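Side-chain contact in acetoacetate decarboxylase (Sphingomonas wittichii, PDB 5UPB), which is an acetoacetate decarboxylase-like enzyme, probably a lyase, whose own substrate and reaction remain uncertain: residues Leu15-Asp18 with Ala19-Trp23. Sequence-based numbering, arbitrary orientation.
Sequences LVDD and ALYGW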
ATOM      1  N   LEU A  15     -18.670  -6.708   5.002  1.00 39.61           N
ATOM      2  CA  LEU A  15     -17.789  -5.597   5.364  1.00 40.12           C
ATOM      3  C   LEU A  15     -18.261  -4.905   6.623  1.00 47.52           C
ATOM      4  O   LEU A  15     -17.452  -4.468   7.444  1.00 42.15           O
ATOM      5  CB  LEU A  15     -17.733  -4.559   4.256  1.00 40.35           C
ATOM      6  CG  LEU A  15     -16.709  -4.613   3.161  1.00 39.92           C
ATOM      7  CD1 LEU A  15     -16.930  -3.358   2.287  1.00 43.96           C
ATOM      8  CD2 LEU A  15     -15.297  -4.687   3.672  1.00 32.20           C
ATOM      9  N   VAL A  16     -19.572  -4.729   6.743  1.00 38.89           N
ATOM     10  CA  VAL A  16     -20.180  -3.912   7.778  1.00 46.44           C
ATOM     11  C   VAL A  16     -21.373  -4.688   8.317  1.00 50.21           C
ATOM     12  O   VAL A  16     -22.047  -5.397   7.563  1.00 45.39           O
ATOM     13  CB  VAL A  16     -20.613  -2.537   7.205  1.00 44.68           C
ATOM     14  CG1 VAL A  16     -21.298  -1.724   8.267  1.00 46.86           C
ATOM     15  CG2 VAL A  16     -19.403  -1.782   6.641  1.00 37.86           C
ATOM     16  N   ASP A  17     -21.622  -4.569   9.619  1.00 48.35           N
ATOM     17  CA  ASP A  17     -22.836  -5.082  10.258  1.00 53.34           C
ATOM     18  C   ASP A  17     -23.608  -3.904  10.842  1.00 50.71           C
ATOM     19  O   ASP A  17     -23.112  -2.777  10.885  1.00 58.08           O
ATOM     20  CB  ASP A  17     -22.494  -6.118  11.341  1.00 67.57           C
ATOM     21  CG  ASP A  17     -21.297  -5.708  12.178  1.00 71.74           C
ATOM     22  OD1 ASP A  17     -20.901  -4.535  12.070  1.00 74.28           O
ATOM     23  OD2 ASP A  17     -20.730  -6.545  12.913  1.00 67.25           O
ATOM     24  N   ASP A  18     -24.851  -4.131  11.263  1.00 51.06           N
ATOM     25  CA  ASP A  18     -25.619  -3.047  11.874  1.00 67.71           C
ATOM     26  C   ASP A  18     -25.516  -3.052  13.398  1.00 55.57           C
ATOM     27  O   ASP A  18     -26.409  -2.547  14.092  1.00 74.86           O
ATOM     28  CB  ASP A  18     -27.082  -3.091  11.420  1.00 74.27           C
ATOM     29  CG  ASP A  18     -27.723  -4.431  11.631  1.00101.18           C
ATOM     30  OD1 ASP A  18     -26.990  -5.441  11.649  1.00113.21           O
ATOM     31  OD2 ASP A  18     -28.965  -4.467  11.767  1.00109.99           O
ATOM     32  N   ALA A  19     -24.454  -3.629  13.925  1.00 61.73           N
ATOM     33  CA  ALA A  19     -24.164  -3.515  15.339  1.00 53.21           C
ATOM     34  C   ALA A  19     -23.733  -2.091  15.678  1.00 55.35           C
ATOM     35  O   ALA A  19     -23.341  -1.302  14.820  1.00 46.84           O
ATOM     36  CB  ALA A  19     -23.071  -4.507  15.733  1.00 52.39           C
ATOM     37  N   LEU A  20     -23.857  -1.753  16.951  1.00 53.24           N
ATOM     38  CA  LEU A  20     -23.313  -0.496  17.430  1.00 50.96           C
ATOM     39  C   LEU A  20     -21.783  -0.591  17.519  1.00 45.15           C
ATOM     40  O   LEU A  20     -21.229  -1.585  17.971  1.00 45.24           O
ATOM     41  CB  LEU A  20     -23.913  -0.160  18.795  1.00 53.38           C
ATOM     42  CG  LEU A  20     -25.416   0.208  18.791  1.00 83.15           C
ATOM     43  CD1 LEU A  20     -25.919   0.406  20.214  1.00107.87           C
ATOM     44  CD2 LEU A  20     -25.764   1.436  17.946  1.00 72.51           C
ATOM     45  N   TYR A  21     -21.098   0.459  17.127  1.00 35.71           N
ATOM     46  CA  TYR A  21     -19.643   0.512  17.263  1.00 33.81           C
ATOM     47  C   TYR A  21     -19.195   1.584  18.247  1.00 46.17           C
ATOM     48  O   TYR A  21     -19.911   2.557  18.510  1.00 44.44           O
ATOM     49  CB  TYR A  21     -18.988   0.765  15.934  1.00 40.07           C
ATOM     50  CG  TYR A  21     -18.889  -0.532  15.144  1.00 47.60           C
ATOM     51  CD1 TYR A  21     -19.995  -1.112  14.527  1.00 65.71           C
ATOM     52  CD2 TYR A  21     -17.658  -1.170  15.016  1.00 72.63           C
ATOM     53  CE1 TYR A  21     -19.864  -2.310  13.819  1.00 65.84           C
ATOM     54  CE2 TYR A  21     -17.521  -2.344  14.310  1.00 73.40           C
ATOM     55  CZ  TYR A  21     -18.612  -2.904  13.714  1.00 66.90           C
ATOM     56  OH  TYR A  21     -18.408  -4.080  13.044  1.00 75.76           O
ATOM     57  N   GLY A  22     -18.017   1.350  18.825  1.00 31.89           N
ATOM     58  CA  GLY A  22     -17.308   2.369  19.565  1.00 31.18           C
ATOM     59  C   GLY A  22     -15.969   2.629  18.915  1.00 32.29           C
ATOM     60  O   GLY A  22     -15.331   1.719  18.386  1.00 37.25           O
ATOM     61  N   TRP A  23     -15.529   3.871  19.019  1.00 27.85           N
ATOM     62  CA  TRP A  23     -14.272   4.361  18.484  1.00 29.64           C
ATOM     63  C   TRP A  23     -13.426   5.017  19.556  1.00 32.25           C
ATOM     64  O   TRP A  23     -13.940   5.768  20.396  1.00 34.76           O
ATOM     65  CB  TRP A  23     -14.517   5.428  17.410  1.00 31.09           C
ATOM     66  CG  TRP A  23     -15.038   4.942  16.068  1.00 32.80           C
ATOM     67  CD1 TRP A  23     -14.312   4.839  14.917  1.00 31.25           C
ATOM     68  CD2 TRP A  23     -16.388   4.582  15.736  1.00 33.34           C
ATOM     69  NE1 TRP A  23     -15.137   4.419  13.871  1.00 36.71           N
ATOM     70  CE2 TRP A  23     -16.413   4.259  14.357  1.00 36.17           C
ATOM     71  CE3 TRP A  23     -17.587   4.512  16.472  1.00 28.92           C
ATOM     72  CZ2 TRP A  23     -17.588   3.857  13.704  1.00 43.23           C
ATOM     73  CZ3 TRP A  23     -18.756   4.131  15.833  1.00 30.91           C
ATOM     74  CH2 TRP A  23     -18.746   3.793  14.450  1.00 39.12           C
TER
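D17 and Y21 meet across a bend in one continuous stretch, where the irregular L15-D18 segment turns at D18 and the chain straightens into the strand that begins at Y21. D17 and A19, on the two limbs of this bend, come within 3.2 Å between D17 C and A19 N, but no backbone hydrogen bond spans the turn. A side-chain bond does: the phenol of Y21 donates to D17, OH to OD1 2.7 Å, and OD1 receives it through its syn lone pair, on the side of the other carboxylate oxygen. OD1 lies at the ring edge in the plane of the ring, 3.0 Å from Y21 CE1, while the carboxylate is turned 53° from that plane. CG of D17 is lodged between its backbone N and carbonyl carbon (chi1 42°), which brings the end of the side chain to the Y21 hydroxyl. A19 CB lies beside the carboxylate, 4.2 Å from D17 CG. Replacing D17 by alanine removes the carboxylate and would probably leave the Y21 hydroxyl without this acceptor and the ring freer to shift. S65 of strand 53-65 touches D17, A19 and Y21, and L189 of another subunit packs on D18. The arrangement is a local tyrosine-aspartate hydrogen bond spanning the bend that leads into strand 21-34 of the beta-rich acetoacetate decarboxylase fold.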